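Local structure of CT263 (Chlamydia trachomatis, 4QAS) at residues 78-82 with 83-87. The protein probably hydrolyses the N-glycosidic bond of futalosine-type nucleosides as an MTAN-like nucleosidase, a step of menaquinone synthesis by the futalosine pathway. The protein carries 1 engineered substitution. Residues are numbered along the deposited sequence; the frame is centred on the assembly and turned at random.
Sequences AGAAN and PNIPL
Asn82 opens a type I beta turn that closes at Ile85, and its own amide bridges the first half of that turn by receiving Asn84 N, a compact example of an Asx turn superposed on the start of a type I beta turn. Two hydrogen bonds carry the polar part. The backbone one, from Ile85 N to Asn82 O at 3.1 Å, closes the turn. In the other, Asn84 N reaches Asn82 OD1 at 2.8 Å. This bond is nearly straight, and its donor is tilted 23° from the plane of the amide. That reach depends on the first torsion of Asn82, whose CG stands opposite its backbone N (chi1 -174°), bringing OD1 forward over the next peptide. Pro83, which has no N-H to offer, occupies the second position of the turn.

Amide packing comes next. The side chain of Asn84 folds back on that of Asn82, the two planes being only 14° apart, and Asn84 CG lies 3.0 Å from Asn82 OD1. This is layered contact and not a bond.

Apolar contacts line the inner side of the bend: Ala80 CB meets Ile85 CG2 at 3.8 Å and, more loosely, Leu87 CD2 at 4.3 Å. Beyond the bend, Ile85 also packs on Leu139 and Tyr91.

The chemistry thus divides the connection between strands 71-80 and 90-99, which both pair with strand 158-167: amide and backbone bonds fix the shape of its exposed corner, while aliphatic and aromatic packing, with hydrogen bonds from Tyr167 to Ile85 O and from Ser164 to Pro86 O, holds the returning arm against the sheet.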
loop_
_atom_site.group_PDB
_atom_site.type_symbol
_atom_site.label_atom_id
_atom_site.label_comp_id
_atom_site.label_asym_id
_atom_site.label_seq_id
_atom_site.Cartn_x
_atom_site.Cartn_y
_atom_site.Cartn_z
ATOM N N ALA A 78 14.450 1.482 -13.078
ATOM C CA ALA A 78 15.636 1.053 -13.794
ATOM C C ALA A 78 15.299 0.830 -15.259
ATOM O O ALA A 78 14.287 0.211 -15.579
ATOM C CB ALA A 78 16.248 -0.230 -13.201
ATOM N N GLY A 79 16.194 1.293 -16.117
ATOM C CA GLY A 79 16.087 0.978 -17.530
ATOM C C GLY A 79 16.330 -0.495 -17.792
ATOM O O GLY A 79 17.094 -1.154 -17.095
ATOM N N ALA A 80 15.694 -1.022 -18.838
ATOM C CA ALA A 80 15.917 -2.389 -19.294
ATOM C C ALA A 80 16.783 -2.358 -20.541
ATOM O O ALA A 80 16.389 -1.777 -21.568
ATOM C CB ALA A 80 14.586 -3.054 -19.601
ATOM N N ALA A 81 17.942 -2.999 -20.463
ATOM C CA ALA A 81 18.890 -3.038 -21.559
ATOM C C ALA A 81 18.856 -4.367 -22.310
ATOM O O ALA A 81 19.695 -4.591 -23.195
ATOM C CB ALA A 81 20.302 -2.766 -21.013
ATOM N N ASN A 82 17.925 -5.253 -21.965
ATOM C CA ASN A 82 17.715 -6.510 -22.659
ATOM C C ASN A 82 16.237 -6.526 -23.018
ATOM O O ASN A 82 15.387 -6.323 -22.137
ATOM C CB ASN A 82 18.056 -7.694 -21.752
ATOM C CG ASN A 82 17.996 -9.016 -22.485
ATOM O OD1 ASN A 82 17.058 -9.281 -23.240
ATOM N ND2 ASN A 82 19.010 -9.845 -22.289
ATOM N N PRO A 83 15.885 -6.760 -24.292
ATOM C CA PRO A 83 14.461 -6.778 -24.666
ATOM C C PRO A 83 13.642 -7.868 -23.996
ATOM O O PRO A 83 12.411 -7.780 -24.030
ATOM C CB PRO A 83 14.518 -6.980 -26.179
ATOM C CG PRO A 83 15.802 -7.741 -26.411
ATOM C CD PRO A 83 16.755 -7.116 -25.433
ATOM N N ASN A 84 14.267 -8.878 -23.403
ATOM C CA ASN A 84 13.480 -9.912 -22.733
ATOM C C ASN A 84 12.995 -9.500 -21.347
ATOM O O ASN A 84 12.343 -10.307 -20.672
ATOM C CB ASN A 84 14.225 -11.245 -22.682
ATOM C CG ASN A 84 15.409 -11.229 -21.750
ATOM O OD1 ASN A 84 15.509 -10.397 -20.844
ATOM N ND2 ASN A 84 16.318 -12.184 -21.952
ATOM N N ILE A 85 13.298 -8.282 -20.909
ATOM C CA ILE A 85 12.747 -7.728 -19.672
ATOM C C ILE A 85 11.510 -6.917 -20.045
ATOM O O ILE A 85 11.650 -5.887 -20.722
ATOM C CB ILE A 85 13.788 -6.830 -18.991
ATOM C CG1 ILE A 85 14.991 -7.666 -18.554
ATOM C CG2 ILE A 85 13.191 -6.082 -17.800
ATOM C CD1 ILE A 85 16.206 -6.856 -18.131
ATOM N N PRO A 86 10.310 -7.323 -19.644
ATOM C CA PRO A 86 9.141 -6.496 -19.918
ATOM C C PRO A 86 9.192 -5.244 -19.054
ATOM O O PRO A 86 9.837 -5.231 -18.005
ATOM C CB PRO A 86 7.965 -7.391 -19.511
ATOM C CG PRO A 86 8.529 -8.221 -18.423
ATOM C CD PRO A 86 9.975 -8.478 -18.790
ATOM N N LEU A 87 8.534 -4.180 -19.502
ATOM C CA LEU A 87 8.407 -2.967 -18.701
ATOM C C LEU A 87 7.329 -3.102 -17.621
ATOM O O LEU A 87 6.456 -3.976 -17.669
ATOM C CB LEU A 87 8.108 -1.762 -19.586
ATOM C CG LEU A 87 9.139 -1.518 -20.690
ATOM C CD1 LEU A 87 8.879 -0.182 -21.321
ATOM C CD2 LEU A 87 10.555 -1.569 -20.144
#